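Long-range contact in PA0821 (Pseudomonas aeruginosa, PDB 7DRG), which probably acts as an immunity protein (antitoxin) that neutralises a putative VRR-NUC nuclease effector delivered by the type VI secretion system: residues Val54-Leu68 and Asp161-Leu173. Residues are numbered along the deposited sequence; the frame is centred on the assembly and turned at random.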
loop_
_atom_site.group_PDB
_atom_site.type_symbol
_atom_site.label_atom_id
_atom_site.label_comp_id
_atom_site.label_asym_id
_atom_site.label_seq_id
_atom_site.Cartn_x
_atom_site.Cartn_y
_atom_site.Cartn_z
ATOM N N VAL B 54 -21.891 20.188 -29.815
ATOM C CA VAL B 54 -21.327 19.409 -28.714
ATOM C C VAL B 54 -21.262 20.255 -27.455
ATOM O O VAL B 54 -21.527 19.766 -26.349
ATOM C CB VAL B 54 -19.945 18.841 -29.091
ATOM C CG1 VAL B 54 -19.281 18.148 -27.882
ATOM C CG2 VAL B 54 -20.060 17.862 -30.236
ATOM N N ARG B 55 -20.918 21.539 -27.596
ATOM C CA ARG B 55 -20.914 22.417 -26.430
ATOM C C ARG B 55 -22.309 22.547 -25.825
ATOM O O ARG B 55 -22.458 22.498 -24.598
ATOM C CB ARG B 55 -20.332 23.775 -26.804
ATOM C CG ARG B 55 -18.841 23.678 -27.068
ATOM C CD ARG B 55 -18.256 24.972 -27.588
ATOM N NE ARG B 55 -16.818 24.827 -27.779
ATOM C CZ ARG B 55 -16.002 25.841 -28.052
ATOM N NH1 ARG B 55 -16.491 27.074 -28.154
ATOM N NH2 ARG B 55 -14.701 25.621 -28.218
ATOM N N GLU B 56 -23.350 22.670 -26.662
ATOM C CA GLU B 56 -24.709 22.690 -26.124
ATOM C C GLU B 56 -25.034 21.400 -25.386
ATOM O O GLU B 56 -25.701 21.424 -24.344
ATOM C CB GLU B 56 -25.725 22.918 -27.242
ATOM C CG GLU B 56 -25.553 24.240 -27.950
ATOM C CD GLU B 56 -26.516 24.402 -29.118
ATOM O OE1 GLU B 56 -27.489 23.614 -29.213
ATOM O OE2 GLU B 56 -26.249 25.282 -29.964
ATOM N N SER B 57 -24.600 20.260 -25.929
ATOM C CA SER B 57 -24.857 18.986 -25.261
ATOM C C SER B 57 -24.111 18.896 -23.937
ATOM O O SER B 57 -24.645 18.367 -22.956
ATOM C CB SER B 57 -24.488 17.823 -26.181
ATOM O OG SER B 57 -25.482 17.684 -27.197
ATOM N N LEU B 58 -22.889 19.431 -23.882
ATOM C CA LEU B 58 -22.172 19.487 -22.613
ATOM C C LEU B 58 -22.930 20.328 -21.597
ATOM O O LEU B 58 -22.954 20.010 -20.402
ATOM C CB LEU B 58 -20.770 20.060 -22.837
ATOM C CG LEU B 58 -19.772 19.128 -23.524
ATOM C CD1 LEU B 58 -18.532 19.908 -23.964
ATOM C CD2 LEU B 58 -19.371 17.990 -22.577
ATOM N N CYS B 59 -23.553 21.417 -22.054
ATOM C CA CYS B 59 -24.336 22.239 -21.147
ATOM C C CYS B 59 -25.577 21.511 -20.669
ATOM O O CYS B 59 -25.998 21.711 -19.523
ATOM C CB CYS B 59 -24.719 23.550 -21.822
ATOM S SG CYS B 59 -23.297 24.642 -21.997
ATOM N N GLN B 60 -26.184 20.681 -21.530
ATOM C CA GLN B 60 -27.311 19.868 -21.086
ATOM C C GLN B 60 -26.856 18.811 -20.089
ATOM O O GLN B 60 -27.560 18.536 -19.109
ATOM C CB GLN B 60 -28.010 19.235 -22.295
ATOM C CG GLN B 60 -29.143 18.263 -21.955
ATOM C CD GLN B 60 -30.355 18.900 -21.292
ATOM O OE1 GLN B 60 -30.648 20.081 -21.477
ATOM N NE2 GLN B 60 -31.084 18.098 -20.521
ATOM N N CYS B 61 -25.661 18.241 -20.297
ATOM C CA CYS B 61 -25.087 17.349 -19.290
ATOM C C CYS B 61 -24.956 18.056 -17.949
ATOM O O CYS B 61 -25.313 17.500 -16.900
ATOM C CB CYS B 61 -23.721 16.833 -19.735
ATOM S SG CYS B 61 -23.708 15.739 -21.164
ATOM N N PHE B 62 -24.434 19.288 -17.959
ATOM C CA PHE B 62 -24.260 19.997 -16.700
ATOM C C PHE B 62 -25.599 20.319 -16.050
ATOM O O PHE B 62 -25.720 20.247 -14.821
ATOM C CB PHE B 62 -23.435 21.270 -16.901
ATOM C CG PHE B 62 -23.098 21.964 -15.611
ATOM C CD1 PHE B 62 -22.317 21.324 -14.661
ATOM C CD2 PHE B 62 -23.569 23.237 -15.337
ATOM C CE1 PHE B 62 -22.007 21.936 -13.460
ATOM C CE2 PHE B 62 -23.252 23.858 -14.131
ATOM C CZ PHE B 62 -22.467 23.203 -13.199
ATOM N N ASP B 63 -26.618 20.681 -16.843
ATOM C CA ASP B 63 -27.940 20.922 -16.266
ATOM C C ASP B 63 -28.434 19.696 -15.503
ATOM O O ASP B 63 -28.954 19.808 -14.389
ATOM C CB ASP B 63 -28.946 21.281 -17.359
ATOM C CG ASP B 63 -28.769 22.687 -17.909
ATOM O OD1 ASP B 63 -28.110 23.527 -17.257
ATOM O OD2 ASP B 63 -29.329 22.949 -18.998
ATOM N N GLU B 64 -28.285 18.516 -16.111
ATOM C CA GLU B 64 -28.677 17.258 -15.477
ATOM C C GLU B 64 -27.903 17.017 -14.188
ATOM O O GLU B 64 -28.469 16.600 -13.169
ATOM C CB GLU B 64 -28.428 16.107 -16.439
ATOM C CG GLU B 64 -29.580 15.679 -17.264
ATOM C CD GLU B 64 -29.339 14.300 -17.835
ATOM O OE1 GLU B 64 -28.622 14.202 -18.850
ATOM O OE2 GLU B 64 -29.845 13.319 -17.247
ATOM N N PHE B 65 -26.591 17.241 -14.233
ATOM C CA PHE B 65 -25.747 17.022 -13.065
ATOM C C PHE B 65 -26.054 18.036 -11.972
ATOM O O PHE B 65 -26.135 17.686 -10.788
ATOM C CB PHE B 65 -24.283 17.099 -13.491
ATOM C CG PHE B 65 -23.306 17.026 -12.359
ATOM C CD1 PHE B 65 -22.960 15.804 -11.808
ATOM C CD2 PHE B 65 -22.720 18.181 -11.857
ATOM C CE1 PHE B 65 -22.043 15.735 -10.769
ATOM C CE2 PHE B 65 -21.796 18.113 -10.819
ATOM C CZ PHE B 65 -21.472 16.887 -10.277
ATOM N N GLU B 66 -26.248 19.295 -12.361
ATOM C CA GLU B 66 -26.436 20.361 -11.386
ATOM C C GLU B 66 -27.747 20.206 -10.629
ATOM O O GLU B 66 -27.849 20.662 -9.483
ATOM C CB GLU B 66 -26.363 21.720 -12.088
ATOM C CG GLU B 66 -26.182 22.902 -11.169
ATOM C CD GLU B 66 -25.986 24.204 -11.927
ATOM O OE1 GLU B 66 -26.738 24.446 -12.898
ATOM O OE2 GLU B 66 -25.080 24.985 -11.552
ATOM N N ARG B 67 -28.760 19.573 -11.239
ATOM C CA ARG B 67 -29.991 19.313 -10.499
ATOM C C ARG B 67 -29.712 18.501 -9.242
ATOM O O ARG B 67 -30.354 18.715 -8.206
ATOM C CB ARG B 67 -31.013 18.592 -11.379
ATOM C CG ARG B 67 -32.370 18.431 -10.705
ATOM C CD ARG B 67 -33.369 17.672 -11.571
ATOM N NE ARG B 67 -32.913 16.314 -11.861
ATOM C CZ ARG B 67 -33.050 15.284 -11.033
ATOM N NH1 ARG B 67 -33.635 15.449 -9.853
ATOM N NH2 ARG B 67 -32.597 14.089 -11.387
ATOM N N LEU B 68 -28.736 17.595 -9.302
ATOM C CA LEU B 68 -28.346 16.829 -8.127
ATOM C C LEU B 68 -27.317 17.554 -7.273
ATOM O O LEU B 68 -27.376 17.484 -6.041
ATOM C CB LEU B 68 -27.772 15.473 -8.543
ATOM C CG LEU B 68 -28.543 14.671 -9.586
ATOM C CD1 LEU B 68 -27.841 13.336 -9.809
ATOM C CD2 LEU B 68 -29.995 14.478 -9.158
ATOM N N ASP B 161 -29.156 7.107 -10.033
ATOM C CA ASP B 161 -28.965 8.479 -10.506
ATOM C C ASP B 161 -27.673 8.636 -11.307
ATOM O O ASP B 161 -27.691 9.168 -12.424
ATOM C CB ASP B 161 -28.979 9.456 -9.331
ATOM C CG ASP B 161 -30.376 9.751 -8.827
ATOM O OD1 ASP B 161 -31.334 9.064 -9.255
ATOM O OD2 ASP B 161 -30.518 10.686 -8.010
ATOM N N PHE B 162 -26.536 8.219 -10.741
ATOM C CA PHE B 162 -25.281 8.325 -11.479
ATOM C C PHE B 162 -25.339 7.503 -12.760
ATOM O O PHE B 162 -24.912 7.960 -13.827
ATOM C CB PHE B 162 -24.110 7.878 -10.599
ATOM C CG PHE B 162 -22.796 7.832 -11.321
ATOM C CD1 PHE B 162 -22.442 6.725 -12.074
ATOM C CD2 PHE B 162 -21.917 8.905 -11.263
ATOM C CE1 PHE B 162 -21.253 6.679 -12.759
ATOM C CE2 PHE B 162 -20.710 8.860 -11.941
ATOM C CZ PHE B 162 -20.379 7.754 -12.692
ATOM N N LEU B 163 -25.865 6.280 -12.668
ATOM C CA LEU B 163 -25.985 5.436 -13.846
ATOM C C LEU B 163 -26.787 6.132 -14.946
ATOM O O LEU B 163 -26.380 6.128 -16.113
ATOM C CB LEU B 163 -26.635 4.113 -13.435
ATOM C CG LEU B 163 -27.026 3.130 -14.529
ATOM C CD1 LEU B 163 -25.812 2.729 -15.334
ATOM C CD2 LEU B 163 -27.694 1.913 -13.884
ATOM N N GLN B 164 -27.911 6.759 -14.585
ATOM C CA GLN B 164 -28.704 7.492 -15.565
ATOM C C GLN B 164 -27.904 8.627 -16.196
ATOM O O GLN B 164 -27.992 8.860 -17.407
ATOM C CB GLN B 164 -29.973 8.037 -14.907
ATOM C CG GLN B 164 -30.950 8.650 -15.893
ATOM C CD GLN B 164 -31.632 7.601 -16.753
ATOM O OE1 GLN B 164 -32.388 6.764 -16.248
ATOM N NE2 GLN B 164 -31.357 7.627 -18.053
ATOM N N LEU B 165 -27.117 9.344 -15.393
ATOM C CA LEU B 165 -26.277 10.407 -15.944
ATOM C C LEU B 165 -25.276 9.847 -16.943
ATOM O O LEU B 165 -25.083 10.410 -18.027
ATOM C CB LEU B 165 -25.539 11.152 -14.826
ATOM C CG LEU B 165 -26.342 11.958 -13.811
ATOM C CD1 LEU B 165 -25.388 12.564 -12.783
ATOM C CD2 LEU B 165 -27.170 13.043 -14.497
ATOM N N PHE B 166 -24.608 8.744 -16.584
ATOM C CA PHE B 166 -23.574 8.198 -17.458
ATOM C C PHE B 166 -24.152 7.803 -18.812
ATOM O O PHE B 166 -23.563 8.103 -19.859
ATOM C CB PHE B 166 -22.886 7.006 -16.778
ATOM C CG PHE B 166 -21.609 6.588 -17.443
ATOM C CD1 PHE B 166 -20.423 7.243 -17.154
ATOM C CD2 PHE B 166 -21.589 5.542 -18.353
ATOM C CE1 PHE B 166 -19.245 6.862 -17.773
ATOM C CE2 PHE B 166 -20.416 5.160 -18.968
ATOM C CZ PHE B 166 -19.239 5.821 -18.672
ATOM N N ILE B 167 -25.319 7.158 -18.813
ATOM C CA ILE B 167 -25.958 6.787 -20.071
ATOM C C ILE B 167 -26.430 8.027 -20.824
ATOM O O ILE B 167 -26.241 8.137 -22.040
ATOM C CB ILE B 167 -27.117 5.811 -19.810
ATOM C CG1 ILE B 167 -26.641 4.594 -19.009
ATOM C CG2 ILE B 167 -27.759 5.400 -21.127
ATOM C CD1 ILE B 167 -25.436 3.906 -19.586
ATOM N N ASP B 168 -27.068 8.969 -20.122
ATOM C CA ASP B 168 -27.542 10.187 -20.774
ATOM C C ASP B 168 -26.392 10.954 -21.406
ATOM O O ASP B 168 -26.521 11.471 -22.523
ATOM C CB ASP B 168 -28.276 11.082 -19.775
ATOM C CG ASP B 168 -29.683 10.576 -19.453
ATOM O OD1 ASP B 168 -30.105 9.567 -20.040
ATOM O OD2 ASP B 168 -30.361 11.186 -18.597
ATOM N N PHE B 169 -25.254 11.035 -20.707
ATOM C CA PHE B 169 -24.117 11.777 -21.247
ATOM C C PHE B 169 -23.519 11.054 -22.448
ATOM O O PHE B 169 -23.138 11.688 -23.440
ATOM C CB PHE B 169 -23.023 11.972 -20.181
ATOM C CG PHE B 169 -23.425 12.813 -18.991
ATOM C CD1 PHE B 169 -24.681 13.380 -18.878
ATOM C CD2 PHE B 169 -22.500 13.042 -17.973
ATOM C CE1 PHE B 169 -25.025 14.139 -17.778
ATOM C CE2 PHE B 169 -22.837 13.804 -16.869
ATOM C CZ PHE B 169 -24.090 14.359 -16.770
ATOM N N ALA B 170 -23.411 9.726 -22.365
ATOM C CA ALA B 170 -22.901 8.956 -23.493
ATOM C C ALA B 170 -23.769 9.170 -24.719
ATOM O O ALA B 170 -23.262 9.319 -25.839
ATOM C CB ALA B 170 -22.851 7.472 -23.131
ATOM N N ARG B 171 -25.083 9.192 -24.513
ATOM C CA ARG B 171 -26.025 9.361 -25.610
ATOM C C ARG B 171 -25.810 10.686 -26.337
ATOM O O ARG B 171 -25.889 10.741 -27.572
ATOM C CB ARG B 171 -27.443 9.254 -25.054
ATOM C CG ARG B 171 -28.542 9.129 -26.069
ATOM C CD ARG B 171 -29.617 8.202 -25.520
ATOM N NE ARG B 171 -29.915 8.460 -24.108
ATOM C CZ ARG B 171 -30.420 7.551 -23.281
ATOM N NH1 ARG B 171 -30.671 6.322 -23.723
ATOM N NH2 ARG B 171 -30.668 7.859 -22.012
ATOM N N ARG B 172 -25.505 11.750 -25.602
ATOM C CA ARG B 172 -25.337 13.071 -26.253
ATOM C C ARG B 172 -23.934 13.293 -26.814
ATOM O O ARG B 172 -23.835 14.036 -27.752
ATOM C CB ARG B 172 -25.399 14.265 -25.300
ATOM C CG ARG B 172 -26.355 14.178 -24.144
ATOM C CD ARG B 172 -26.741 15.543 -23.649
ATOM N NE ARG B 172 -28.027 15.400 -23.030
ATOM C CZ ARG B 172 -28.203 15.076 -21.771
ATOM N NH1 ARG B 172 -27.162 14.899 -20.992
ATOM N NH2 ARG B 172 -29.410 14.934 -21.283
ATOM N N LEU B 173 -22.902 12.708 -26.209
ATOM C CA LEU B 173 -21.546 13.038 -26.612
ATOM C C LEU B 173 -20.953 12.032 -27.583
ATOM O O LEU B 173 -19.897 12.317 -28.166
ATOM C CB LEU B 173 -20.640 13.147 -25.375
ATOM C CG LEU B 173 -21.058 14.223 -24.366
ATOM C CD1 LEU B 173 -20.173 14.170 -23.127
ATOM C CD2 LEU B 173 -20.999 15.609 -25.003
#
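Knobs-into-holes packing joins two antiparallel helices here, with Glu64 and Arg172 pushed into each other's helix from opposite directions and meeting in a salt bridge. The guanidinium takes one carboxylate oxygen end-on: Arg172 NH1 and NH2 each lie 2.7 Å from Glu64 OE1, which sits practically in the guanidinium plane while the carboxylate stands at 88° to it. Gln60, its CG anti to the backbone N (chi1 175°), lays that carbon over one guanidinium face, 3.3 Å from Arg172 CZ; Asp168 O lies over the other. Arg172 NH1 also gives a hydrogen bond to Cys61 SG, 3.6 Å as befits a large sulfur acceptor. The second oxygen, Glu64 OE2, comes within 2.6 Å of Asp168 OD2, so one of the two acids probably holds a proton; Gln164 and Arg171 both donate to Asp168 OD1.

The axes, 170° apart, approach to 9.6 Å, and both helices pack on antiparallel strands of this predicted immunity protein, 161-173 on strand 34-46 and Phe148, 54-68 on Phe127. Beneath the polar layer, Cys61 CB stands over a face of the Phe169 ring in a CH-pi contact, 3.7 Å from the centroid, its sulfur approaching obliquely. Toward one end Leu173 drops among Val54, Ser57, Leu58 and Cys61. At the other, Leu68 CD1 and Leu165 CD1 touch tip to tip at 3.9 Å, beside Asp161, whose OD2 is bonded to Tyr154.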